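Local coordinates for acyl-CoA dehydrogenase (Geobacillus kaustophilus, PDB 2PG0), which binds FAD and probably catalyses the alpha-beta dehydrogenation of thioester-bound acyl chains, introducing a double bond, at residues A[369-372]-A[373-376]; A[145-149]-A[150-154]; A[115-119]-A[120-124]. All coordinates share one frame; numbering follows the deposited sequence.

Interaction 1: A[369-372]-A[373-376]. With FAD (flavin-adenine dinucleotide), chain C.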
ATOM      1  N   ALA A 369     -16.750  13.146 -12.448  1.00 17.08           N
ATOM      2  CA  ALA A 369     -16.951  12.256 -13.600  1.00 16.41           C
ATOM      3  C   ALA A 369     -17.303  10.824 -13.162  1.00 16.14           C
ATOM      4  O   ALA A 369     -17.160   9.875 -13.930  1.00 16.19           O
ATOM      5  CB  ALA A 369     -15.740  12.274 -14.547  1.00 16.89           C
ATOM      6  N   GLY A 370     -17.791  10.697 -11.930  1.00 15.81           N
ATOM      7  CA  GLY A 370     -18.077   9.397 -11.324  1.00 15.18           C
ATOM      8  C   GLY A 370     -16.974   9.083 -10.340  1.00 14.85           C
ATOM      9  O   GLY A 370     -15.798   9.119 -10.700  1.00 14.76           O
ATOM     10  N   THR A 371     -17.336   8.786  -9.093  1.00 14.18           N
ATOM     11  CA  THR A 371     -16.330   8.456  -8.086  1.00 13.18           C
ATOM     12  C   THR A 371     -15.571   7.193  -8.480  1.00 12.55           C
ATOM     13  O   THR A 371     -16.053   6.385  -9.279  1.00 12.44           O
ATOM     14  CB  THR A 371     -16.941   8.192  -6.698  1.00 13.41           C
ATOM     15  OG1 THR A 371     -17.778   7.028  -6.771  1.00 12.67           O
ATOM     16  CG2 THR A 371     -17.741   9.386  -6.213  1.00 13.64           C
ATOM     17  N   ASN A 372     -14.386   7.021  -7.907  1.00 11.86           N
ATOM     18  CA  ASN A 372     -13.578   5.838  -8.202  1.00 11.51           C
ATOM     19  C   ASN A 372     -14.267   4.553  -7.720  1.00 11.47           C
ATOM     20  O   ASN A 372     -14.065   3.475  -8.295  1.00 11.29           O
ATOM     21  CB  ASN A 372     -12.149   6.015  -7.664  1.00 11.39           C
ATOM     22  CG  ASN A 372     -11.338   7.004  -8.495  1.00 11.68           C
ATOM     23  OD1 ASN A 372     -11.821   7.518  -9.513  1.00 11.89           O
ATOM     24  ND2 ASN A 372     -10.093   7.248  -8.089  1.00 10.11           N
ATOM     25  N   GLU A 373     -15.123   4.686  -6.702  1.00 11.25           N
ATOM     26  CA  GLU A 373     -15.962   3.569  -6.244  1.00 11.88           C
ATOM     27  C   GLU A 373     -16.958   3.189  -7.338  1.00 11.79           C
ATOM     28  O   GLU A 373     -17.209   1.999  -7.569  1.00 11.64           O
ATOM     29  CB  GLU A 373     -16.707   3.917  -4.953  1.00 11.67           C
ATOM     30  CG  GLU A 373     -15.813   4.085  -3.718  1.00 14.15           C
ATOM     31  CD  GLU A 373     -14.998   5.382  -3.697  1.00 18.27           C
ATOM     32  OE1 GLU A 373     -15.415   6.412  -4.292  1.00 16.19           O
ATOM     33  OE2 GLU A 373     -13.915   5.361  -3.068  1.00 20.82           O
ATOM     34  N   MET A 374     -17.517   4.191  -8.022  1.00 11.56           N
ATOM     35  CA  MET A 374     -18.394   3.902  -9.162  1.00 11.54           C
ATOM     36  C   MET A 374     -17.630   3.263 -10.331  1.00 11.25           C
ATOM     37  O   MET A 374     -18.163   2.397 -11.021  1.00 11.24           O
ATOM     38  CB  MET A 374     -19.168   5.154  -9.613  1.00 11.75           C
ATOM     39  CG  MET A 374     -20.211   5.654  -8.605  1.00 12.11           C
ATOM     40  SD  MET A 374     -21.519   4.459  -8.188  1.00 11.59           S
ATOM     41  CE  MET A 374     -20.860   3.666  -6.722  1.00 15.57           C
ATOM     42  N   MET A 375     -16.381   3.679 -10.549  1.00 11.39           N
ATOM     43  CA  MET A 375     -15.544   3.070 -11.599  1.00 11.33           C
ATOM     44  C   MET A 375     -15.320   1.580 -11.313  1.00 11.59           C
ATOM     45  O   MET A 375     -15.436   0.747 -12.216  1.00 11.23           O
ATOM     46  CB  MET A 375     -14.196   3.786 -11.755  1.00 10.90           C
ATOM     47  CG  MET A 375     -14.253   5.268 -12.182  1.00 11.23           C
ATOM     48  SD  MET A 375     -15.205   5.623 -13.695  1.00  6.78           S
ATOM     49  CE  MET A 375     -16.736   6.171 -12.937  1.00 12.55           C
ATOM     50  N   LYS A 376     -15.021   1.245 -10.057  1.00 12.14           N
ATOM     51  CA  LYS A 376     -14.843  -0.161  -9.676  1.00 12.52           C
ATOM     52  C   LYS A 376     -16.152  -0.964  -9.791  1.00 12.70           C
ATOM     53  O   LYS A 376     -16.137  -2.139 -10.163  1.00 12.96           O
ATOM     54  CB  LYS A 376     -14.226  -0.257  -8.284  1.00 12.81           C
ATOM     55  CG  LYS A 376     -12.795   0.288  -8.239  1.00 13.18           C
ATOM     56  CD  LYS A 376     -12.230   0.293  -6.829  1.00 15.58           C
ATOM     57  CE  LYS A 376     -10.918   1.074  -6.779  1.00 17.83           C
ATOM     58  NZ  LYS A 376     -10.396   1.162  -5.385  1.00 19.03           N
TER
HETATM   59  PA  FAD C 401     -22.140  10.613  -3.154  1.00 16.28           P
HETATM   60  O1A FAD C 401     -23.091  11.055  -2.081  1.00 16.08           O
HETATM   61  O2A FAD C 401     -22.826  10.040  -4.368  1.00 15.14           O
HETATM   62  O5B FAD C 401     -21.100   9.541  -2.536  1.00 15.35           O
HETATM   63  C5B FAD C 401     -20.367   9.847  -1.359  1.00 17.28           C
HETATM   64  C4B FAD C 401     -19.339   8.735  -1.137  1.00 17.60           C
HETATM   65  O4B FAD C 401     -20.025   7.499  -1.007  1.00 18.70           O
HETATM   66  C3B FAD C 401     -18.406   8.602  -2.339  1.00 17.89           C
HETATM   67  O3B FAD C 401     -17.098   8.274  -1.921  1.00 19.40           O
HETATM   68  C2B FAD C 401     -18.971   7.425  -3.097  1.00 18.21           C
HETATM   69  O2B FAD C 401     -18.015   6.771  -3.911  1.00 18.29           O
HETATM   70  C1B FAD C 401     -19.499   6.570  -1.944  1.00 18.42           C
HETATM   71  N9A FAD C 401     -20.505   5.612  -2.437  1.00 19.15           N
HETATM   72  C8A FAD C 401     -21.759   5.891  -2.925  1.00 19.14           C
HETATM   73  N7A FAD C 401     -22.342   4.728  -3.290  1.00 18.84           N
HETATM   74  C5A FAD C 401     -21.480   3.717  -3.042  1.00 19.24           C
HETATM   75  C6A FAD C 401     -21.568   2.341  -3.225  1.00 19.20           C
HETATM   76  N6A FAD C 401     -22.626   1.818  -3.854  1.00 20.03           N
HETATM   77  N1A FAD C 401     -20.497   1.543  -2.877  1.00 19.34           N
HETATM   78  C2A FAD C 401     -19.346   2.093  -2.343  1.00 19.38           C
HETATM   79  N3A FAD C 401     -19.265   3.461  -2.149  1.00 18.46           N
HETATM   80  C4A FAD C 401     -20.316   4.258  -2.503  1.00 19.67           C
HETATM   81  N1  FAD C 401     -21.584  17.307 -11.390  1.00 18.09           N
HETATM   82  C2  FAD C 401     -22.218  17.650 -12.571  1.00 18.90           C
HETATM   83  O2  FAD C 401     -23.285  17.109 -12.869  1.00 18.51           O
HETATM   84  N3  FAD C 401     -21.661  18.608 -13.408  1.00 18.29           N
HETATM   85  C4  FAD C 401     -20.475  19.223 -13.062  1.00 18.71           C
HETATM   86  O4  FAD C 401     -19.994  20.083 -13.805  1.00 18.17           O
HETATM   87  C4X FAD C 401     -19.827  18.867 -11.875  1.00 18.78           C
HETATM   88  N5  FAD C 401     -18.633  19.474 -11.517  1.00 19.05           N
HETATM   89  C5X FAD C 401     -18.003  19.149 -10.330  1.00 18.40           C
HETATM   90  C6  FAD C 401     -16.819  19.795  -9.992  1.00 18.25           C
HETATM   91  C7  FAD C 401     -16.171  19.472  -8.803  1.00 18.35           C
HETATM   92  C7M FAD C 401     -14.889  20.190  -8.489  1.00 18.85           C
HETATM   93  C8  FAD C 401     -16.721  18.498  -7.948  1.00 18.63           C
HETATM   94  C8M FAD C 401     -16.078  18.099  -6.649  1.00 18.79           C
HETATM   95  C9  FAD C 401     -17.908  17.863  -8.287  1.00 18.35           C
HETATM   96  C9A FAD C 401     -18.558  18.178  -9.485  1.00 18.58           C
HETATM   97  N10 FAD C 401     -19.747  17.541  -9.849  1.00 18.76           N
HETATM   98  C10 FAD C 401     -20.389  17.902 -11.031  1.00 18.31           C
HETATM   99  C1' FAD C 401     -20.342  16.429  -9.013  1.00 17.78           C
HETATM  100  C2' FAD C 401     -19.547  15.113  -8.951  1.00 18.76           C
HETATM  101  O2' FAD C 401     -19.662  14.331 -10.122  1.00 19.27           O
HETATM  102  C3' FAD C 401     -20.078  14.330  -7.755  1.00 17.65           C
HETATM  103  O3' FAD C 401     -19.532  14.937  -6.603  1.00 16.65           O
HETATM  104  C4' FAD C 401     -19.748  12.830  -7.771  1.00 18.20           C
HETATM  105  O4' FAD C 401     -20.435  12.146  -8.803  1.00 19.08           O
HETATM  106  C5' FAD C 401     -20.075  12.157  -6.437  1.00 18.24           C
HETATM  107  O5' FAD C 401     -21.401  12.450  -6.032  1.00 18.52           O
HETATM  108  P   FAD C 401     -21.653  13.022  -4.552  1.00 18.68           P
HETATM  109  O1P FAD C 401     -20.768  14.214  -4.294  1.00 18.78           O
HETATM  110  O2P FAD C 401     -23.110  13.351  -4.378  1.00 18.36           O
HETATM  111  O3P FAD C 401     -21.179  11.844  -3.551  1.00 17.05           O
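Met-375 N donates to Thr-371 O over 3.0 Å, and Lys-376 N reaches Asn-372 O over the same 3.0 Å: these are the first i to i+4 bonds of helix 372-382. Thr-371 stands at its N-cap. With chi1 at 64°, OG1 sits between the backbone N and the carbonyl carbon, where it accepts from Met-374 N at 3.1 Å and so closes the first turn. The same hydroxyl donates to ribose O2B of FAD at 2.9 Å, and O2B in turn donates to Glu-373 OE1 at 2.7 Å. One capping hydroxyl thus ties the helix start to the cofactor, and the bend of the Glu-373 chain at chi2 (74°) brings the carboxylate back to the ribose. Met-374 lays its CE methyl 3.7 Å from adenine C5A. Met-375, bent at chi2 and chi3, curls back, CE lying 3.8 Å from Gly-370 O; Gly-370 has a positive phi, which favours glycine. The FAD site is shared between subunits: Arg-290 of a second subunit forms a salt bridge with Glu-373 OE2. Asn-372 is gripped by Lys-326, Thr-330 and Glu-331 of helix 319-343, on which Met-375 also packs, while Ala-369 rests on helix 237-273.

Interaction 2: A[145-149]-A[150-154]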
ATOM      1  N   ALA A 145     -39.279  18.662 -14.748  1.00 23.81           N
ATOM      2  CA  ALA A 145     -39.665  19.527 -15.855  1.00 24.53           C
ATOM      3  C   ALA A 145     -41.066  19.119 -16.278  1.00 25.26           C
ATOM      4  O   ALA A 145     -41.258  18.058 -16.866  1.00 25.49           O
ATOM      5  CB  ALA A 145     -38.685  19.389 -17.015  1.00 24.46           C
ATOM      6  N   VAL A 146     -42.042  19.957 -15.943  1.00 26.24           N
ATOM      7  CA  VAL A 146     -43.440  19.668 -16.234  1.00 27.33           C
ATOM      8  C   VAL A 146     -43.870  20.500 -17.437  1.00 28.06           C
ATOM      9  O   VAL A 146     -43.722  21.724 -17.442  1.00 27.92           O
ATOM     10  CB  VAL A 146     -44.354  19.966 -15.018  1.00 27.31           C
ATOM     11  CG1 VAL A 146     -45.808  19.572 -15.317  1.00 28.17           C
ATOM     12  CG2 VAL A 146     -43.851  19.236 -13.777  1.00 27.30           C
ATOM     13  N   LYS A 147     -44.379  19.821 -18.459  1.00 29.20           N
ATOM     14  CA  LYS A 147     -44.839  20.480 -19.674  1.00 30.57           C
ATOM     15  C   LYS A 147     -46.051  21.361 -19.374  1.00 31.15           C
ATOM     16  O   LYS A 147     -46.983  20.942 -18.682  1.00 31.30           O
ATOM     17  CB  LYS A 147     -45.170  19.438 -20.749  1.00 30.78           C
ATOM     18  CG  LYS A 147     -45.311  19.995 -22.155  1.00 32.20           C
ATOM     19  CD  LYS A 147     -43.954  20.332 -22.754  1.00 34.78           C
ATOM     20  CE  LYS A 147     -44.093  20.907 -24.150  1.00 35.70           C
ATOM     21  NZ  LYS A 147     -44.454  19.869 -25.155  1.00 36.29           N
ATOM     22  N   ASP A 148     -46.007  22.594 -19.870  1.00 31.71           N
ATOM     23  CA  ASP A 148     -47.119  23.533 -19.755  1.00 32.37           C
ATOM     24  C   ASP A 148     -47.137  24.392 -21.017  1.00 32.47           C
ATOM     25  O   ASP A 148     -46.383  25.362 -21.131  1.00 32.34           O
ATOM     26  CB  ASP A 148     -46.975  24.405 -18.499  1.00 32.63           C
ATOM     27  CG  ASP A 148     -48.194  25.296 -18.247  1.00 33.97           C
ATOM     28  OD1 ASP A 148     -49.226  25.147 -18.941  1.00 35.93           O
ATOM     29  OD2 ASP A 148     -48.124  26.151 -17.337  1.00 36.07           O
ATOM     30  N   GLY A 149     -47.991  24.013 -21.964  1.00 32.58           N
ATOM     31  CA  GLY A 149     -48.066  24.689 -23.258  1.00 32.63           C
ATOM     32  C   GLY A 149     -46.810  24.462 -24.076  1.00 32.61           C
ATOM     33  O   GLY A 149     -46.407  23.318 -24.301  1.00 32.73           O
ATOM     34  N   ASP A 150     -46.185  25.557 -24.503  1.00 32.58           N
ATOM     35  CA  ASP A 150     -44.962  25.503 -25.311  1.00 32.61           C
ATOM     36  C   ASP A 150     -43.696  25.518 -24.446  1.00 32.06           C
ATOM     37  O   ASP A 150     -42.597  25.772 -24.952  1.00 32.12           O
ATOM     38  CB  ASP A 150     -44.911  26.681 -26.294  1.00 33.02           C
ATOM     39  CG  ASP A 150     -46.068  26.689 -27.281  1.00 34.29           C
ATOM     40  OD1 ASP A 150     -46.473  25.613 -27.766  1.00 36.20           O
ATOM     41  OD2 ASP A 150     -46.562  27.796 -27.589  1.00 37.03           O
ATOM     42  N   TYR A 151     -43.855  25.251 -23.150  1.00 31.32           N
ATOM     43  CA  TYR A 151     -42.759  25.370 -22.186  1.00 30.60           C
ATOM     44  C   TYR A 151     -42.630  24.166 -21.265  1.00 29.77           C
ATOM     45  O   TYR A 151     -43.586  23.410 -21.079  1.00 29.44           O
ATOM     46  CB  TYR A 151     -42.949  26.618 -21.324  1.00 31.10           C
ATOM     47  CG  TYR A 151     -42.865  27.913 -22.085  1.00 31.90           C
ATOM     48  CD1 TYR A 151     -41.647  28.570 -22.239  1.00 32.43           C
ATOM     49  CD2 TYR A 151     -44.007  28.487 -22.655  1.00 31.98           C
ATOM     50  CE1 TYR A 151     -41.558  29.765 -22.940  1.00 33.00           C
ATOM     51  CE2 TYR A 151     -43.929  29.680 -23.361  1.00 32.83           C
ATOM     52  CZ  TYR A 151     -42.702  30.313 -23.495  1.00 32.74           C
ATOM     53  OH  TYR A 151     -42.609  31.495 -24.187  1.00 33.65           O
ATOM     54  N   TYR A 152     -41.431  23.997 -20.708  1.00 28.43           N
ATOM     55  CA  TYR A 152     -41.208  23.120 -19.566  1.00 27.50           C
ATOM     56  C   TYR A 152     -41.059  23.992 -18.327  1.00 26.81           C
ATOM     57  O   TYR A 152     -40.286  24.955 -18.330  1.00 26.88           O
ATOM     58  CB  TYR A 152     -39.935  22.291 -19.742  1.00 27.36           C
ATOM     59  CG  TYR A 152     -40.051  21.146 -20.711  1.00 26.89           C
ATOM     60  CD1 TYR A 152     -40.626  19.936 -20.320  1.00 26.99           C
ATOM     61  CD2 TYR A 152     -39.568  21.259 -22.010  1.00 26.45           C
ATOM     62  CE1 TYR A 152     -40.731  18.876 -21.205  1.00 26.99           C
ATOM     63  CE2 TYR A 152     -39.666  20.203 -22.904  1.00 26.32           C
ATOM     64  CZ  TYR A 152     -40.250  19.016 -22.492  1.00 27.07           C
ATOM     65  OH  TYR A 152     -40.345  17.965 -23.367  1.00 27.76           O
ATOM     66  N   ILE A 153     -41.806  23.665 -17.278  1.00 25.60           N
ATOM     67  CA  ILE A 153     -41.664  24.354 -16.004  1.00 24.48           C
ATOM     68  C   ILE A 153     -40.683  23.544 -15.153  1.00 23.96           C
ATOM     69  O   ILE A 153     -40.972  22.402 -14.780  1.00 23.55           O
ATOM     70  CB  ILE A 153     -43.022  24.542 -15.270  1.00 24.38           C
ATOM     71  CG1 ILE A 153     -44.089  25.187 -16.184  1.00 24.85           C
ATOM     72  CG2 ILE A 153     -42.831  25.330 -13.973  1.00 24.18           C
ATOM     73  CD1 ILE A 153     -43.655  26.451 -16.925  1.00 25.82           C
ATOM     74  N   VAL A 154     -39.520  24.137 -14.877  1.00 23.32           N
ATOM     75  CA  VAL A 154     -38.423  23.414 -14.223  1.00 22.59           C
ATOM     76  C   VAL A 154     -38.264  23.809 -12.753  1.00 22.17           C
ATOM     77  O   VAL A 154     -38.183  24.994 -12.407  1.00 21.70           O
ATOM     78  CB  VAL A 154     -37.074  23.573 -14.986  1.00 22.73           C
ATOM     79  CG1 VAL A 154     -35.981  22.702 -14.359  1.00 22.58           C
ATOM     80  CG2 VAL A 154     -37.243  23.217 -16.452  1.00 22.42           C
TER
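Lys-147 sets its CD methylene over one face of the Tyr-152 ring, the two side chains crossing at a slant. CD stands 4.0 Å from the centroid of the Tyr-152 ring, 16° off the normal, a CH-pi contact displaced toward the rim. The chain gets there because CG lies opposite the backbone N (chi1 -165°) and the bend at chi2 then folds CD back over the neighbouring strand. NZ, beyond a second bend at chi4, is 5.6 Å from the centroid of the Tyr-152 ring, at most a weak cation-pi attraction, so CD carries the contact. On the same face of the sheet Ala-145 CB meets Tyr-152 CD1 at 3.9 Å, approaching the ring obliquely, and also touches Val-154 CG2. The other face bears Val-146, Asp-148, Tyr-151 and Ile-153; there Asp-148 CB lies 3.8 Å from Ile-153 CG1, a diagonal contact across the hairpin.

The backbone that carries these side chains is a beta hairpin closed by a two-residue loop, Gly-149 and Asp-150. Val-146 and Ile-153 form a hydrogen-bonded antiparallel pair, with Ile-153 N to Val-146 O at 2.7 Å and nearly straight. At the end, Asp-148 N donates to Tyr-151 O at 2.8 Å, whereas the return bond from Tyr-151 N to Asp-148 O is 3.2 Å long, its donor well above the carbonyl plane. A type II' turn from Asp-148 to Tyr-151 links the strands, with Gly-149 at position i+1, where its positive phi (68°) favours glycine.

The hairpin belongs to the beta middle domain of the acyl-CoA dehydrogenase fold. Strand 151-161 pairs on its other side with strand 223-226. Tyr-152 OH bonds to Glu-234, and Tyr-152 and Val-154 both pack on Leu-190 of strand 187-193.

Interaction 3: A[115-119]-A[120-124]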
ATOM      1  N   LEU A 115     -24.015  25.930 -32.006  1.00 21.55           N
ATOM      2  CA  LEU A 115     -22.624  25.546 -32.281  1.00 20.94           C
ATOM      3  C   LEU A 115     -21.671  26.668 -32.727  1.00 20.52           C
ATOM      4  O   LEU A 115     -20.548  26.736 -32.231  1.00 19.91           O
ATOM      5  CB  LEU A 115     -22.538  24.336 -33.213  1.00 21.00           C
ATOM      6  CG  LEU A 115     -23.035  23.008 -32.634  1.00 20.18           C
ATOM      7  CD1 LEU A 115     -22.864  21.915 -33.665  1.00 20.32           C
ATOM      8  CD2 LEU A 115     -22.313  22.643 -31.326  1.00 21.28           C
ATOM      9  N   PRO A 116     -22.102  27.553 -33.657  1.00 20.55           N
ATOM     10  CA  PRO A 116     -21.180  28.638 -34.022  1.00 20.40           C
ATOM     11  C   PRO A 116     -20.666  29.461 -32.834  1.00 20.23           C
ATOM     12  O   PRO A 116     -19.473  29.770 -32.775  1.00 20.25           O
ATOM     13  CB  PRO A 116     -22.017  29.501 -34.977  1.00 20.56           C
ATOM     14  CG  PRO A 116     -22.960  28.522 -35.603  1.00 20.53           C
ATOM     15  CD  PRO A 116     -23.350  27.632 -34.440  1.00 20.53           C
ATOM     16  N   LYS A 117     -21.544  29.788 -31.890  1.00 20.05           N
ATOM     17  CA  LYS A 117     -21.133  30.576 -30.728  1.00 20.69           C
ATOM     18  C   LYS A 117     -20.323  29.773 -29.695  1.00 20.14           C
ATOM     19  O   LYS A 117     -19.533  30.343 -28.940  1.00 19.96           O
ATOM     20  CB  LYS A 117     -22.332  31.273 -30.094  1.00 21.13           C
ATOM     21  CG  LYS A 117     -22.806  32.495 -30.875  1.00 23.52           C
ATOM     22  CD  LYS A 117     -24.077  33.050 -30.270  1.00 27.32           C
ATOM     23  CE  LYS A 117     -24.771  34.003 -31.232  1.00 29.62           C
ATOM     24  NZ  LYS A 117     -26.051  34.503 -30.646  1.00 32.26           N
ATOM     25  N   CYS A 118     -20.512  28.457 -29.676  1.00 19.84           N
ATOM     26  CA  CYS A 118     -19.660  27.582 -28.863  1.00 19.48           C
ATOM     27  C   CYS A 118     -18.225  27.565 -29.393  1.00 19.12           C
ATOM     28  O   CYS A 118     -17.283  27.483 -28.611  1.00 18.78           O
ATOM     29  CB  CYS A 118     -20.218  26.155 -28.795  1.00 19.60           C
ATOM     30  SG  CYS A 118     -21.778  26.013 -27.882  1.00 20.32           S
ATOM     31  N   VAL A 119     -18.067  27.655 -30.716  1.00 18.73           N
ATOM     32  CA  VAL A 119     -16.741  27.713 -31.336  1.00 18.74           C
ATOM     33  C   VAL A 119     -16.020  29.034 -31.039  1.00 18.93           C
ATOM     34  O   VAL A 119     -14.815  29.051 -30.806  1.00 18.23           O
ATOM     35  CB  VAL A 119     -16.805  27.456 -32.871  1.00 18.65           C
ATOM     36  CG1 VAL A 119     -15.433  27.656 -33.518  1.00 18.95           C
ATOM     37  CG2 VAL A 119     -17.309  26.042 -33.156  1.00 18.27           C
ATOM     38  N   THR A 120     -16.767  30.135 -31.045  1.00 19.39           N
ATOM     39  CA  THR A 120     -16.181  31.456 -30.809  1.00 20.27           C
ATOM     40  C   THR A 120     -16.022  31.781 -29.320  1.00 20.27           C
ATOM     41  O   THR A 120     -15.257  32.671 -28.949  1.00 20.29           O
ATOM     42  CB  THR A 120     -17.012  32.555 -31.497  1.00 20.40           C
ATOM     43  OG1 THR A 120     -16.286  33.791 -31.471  1.00 24.44           O
ATOM     44  CG2 THR A 120     -18.313  32.735 -30.786  1.00 18.45           C
ATOM     45  N   GLY A 121     -16.747  31.059 -28.471  1.00 20.63           N
ATOM     46  CA  GLY A 121     -16.735  31.321 -27.033  1.00 21.11           C
ATOM     47  C   GLY A 121     -17.755  32.352 -26.583  1.00 21.59           C
ATOM     48  O   GLY A 121     -17.749  32.767 -25.424  1.00 21.79           O
ATOM     49  N   GLU A 122     -18.628  32.768 -27.499  1.00 21.84           N
ATOM     50  CA  GLU A 122     -19.729  33.685 -27.177  1.00 22.27           C
ATOM     51  C   GLU A 122     -20.748  32.992 -26.276  1.00 21.20           C
ATOM     52  O   GLU A 122     -21.411  33.632 -25.451  1.00 21.01           O
ATOM     53  CB  GLU A 122     -20.408  34.197 -28.453  1.00 22.14           C
ATOM     54  CG  GLU A 122     -21.545  35.190 -28.200  1.00 23.84           C
ATOM     55  CD  GLU A 122     -22.038  35.907 -29.457  1.00 24.70           C
ATOM     56  OE1 GLU A 122     -21.414  35.776 -30.539  1.00 27.73           O
ATOM     57  OE2 GLU A 122     -23.062  36.618 -29.354  1.00 27.92           O
ATOM     58  N   LEU A 123     -20.872  31.681 -26.455  1.00 20.07           N
ATOM     59  CA  LEU A 123     -21.629  30.851 -25.542  1.00 19.23           C
ATOM     60  C   LEU A 123     -20.683  29.852 -24.885  1.00 18.37           C
ATOM     61  O   LEU A 123     -19.952  29.132 -25.563  1.00 18.26           O
ATOM     62  CB  LEU A 123     -22.770  30.134 -26.265  1.00 19.34           C
ATOM     63  CG  LEU A 123     -23.869  31.000 -26.896  1.00 19.99           C
ATOM     64  CD1 LEU A 123     -24.865  30.109 -27.636  1.00 20.75           C
ATOM     65  CD2 LEU A 123     -24.578  31.865 -25.860  1.00 19.05           C
ATOM     66  N   ILE A 124     -20.682  29.863 -23.555  1.00 17.18           N
ATOM     67  CA  ILE A 124     -19.923  28.915 -22.753  1.00 16.21           C
ATOM     68  C   ILE A 124     -20.928  27.893 -22.227  1.00 15.87           C
ATOM     69  O   ILE A 124     -22.028  28.263 -21.831  1.00 15.93           O
ATOM     70  CB  ILE A 124     -19.183  29.641 -21.601  1.00 16.08           C
ATOM     71  CG1 ILE A 124     -18.128  30.596 -22.187  1.00 15.28           C
ATOM     72  CG2 ILE A 124     -18.548  28.643 -20.611  1.00 16.49           C
ATOM     73  CD1 ILE A 124     -17.397  31.429 -21.153  1.00 16.09           C
TER
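Lys-117 and Glu-122 are directed at each other by their first torsions: Lys-117 CG lies opposite its carbonyl carbon (chi1 -76°), while Glu-122 CG lies opposite its own backbone N (chi1 -178°). Each chain is extended beyond CG, which carries one across the other. They cross at a slant, Lys-117 CD resting 3.6 Å from Glu-122 CD, so that methylenes and carboxylate lie against each other before the charges are reached. Lys-117 NZ and Glu-122 OE2 are 3.9 Å apart, a long salt bridge between exposed groups. Leu-123 turns back toward the helix and sets CG 3.6 Å from Lys-117 CB, with CD1 also against that methylene.

This is the C-terminal end of helix 108-120, terminated by Gly-121, whose positive phi (88°) turns the chain out of the helix. Lys-117 O accepts two backbone bonds from the residues after the helix: a straight one from Leu-123 N at 3.1 Å, though from well above the carbonyl plane, and a weak one from Gly-121 N. Thr-120 CG2 presses on the same oxygen at 3.3 Å. Replacing Leu-123 with an alanine would probably open a gap beside Lys-117 CB and set the lysine chain freer to turn.

Cys-118 O accepts from His-94 of helix 89-105, and Ile-124 continues toward strand 125-128, its backbone bonded to Asp-168 and Leu-169.

Overall arrangement
The three contacts are all local, but they lie at different chain features, and their chemistry follows their place. Interaction 1, at a helix N-terminus, is buried and polar, its groups shared with FAD and with other subunits. Interactions 2 and 3 are partly buried, touch no other chain, and lie at a hairpin end and a helix C-terminus, where lysine methylenes pack against a ring or a carboxylate near solvent. Positive-phi glycines occur in all three. No secondary-structure element is common to them: 115-124, 145-154 and 369-376 fall in the N-terminal, middle and C-terminal regions, their centres 26 to 33 Å apart, with interactions 1 and 3 on opposite sides of the chain's centre.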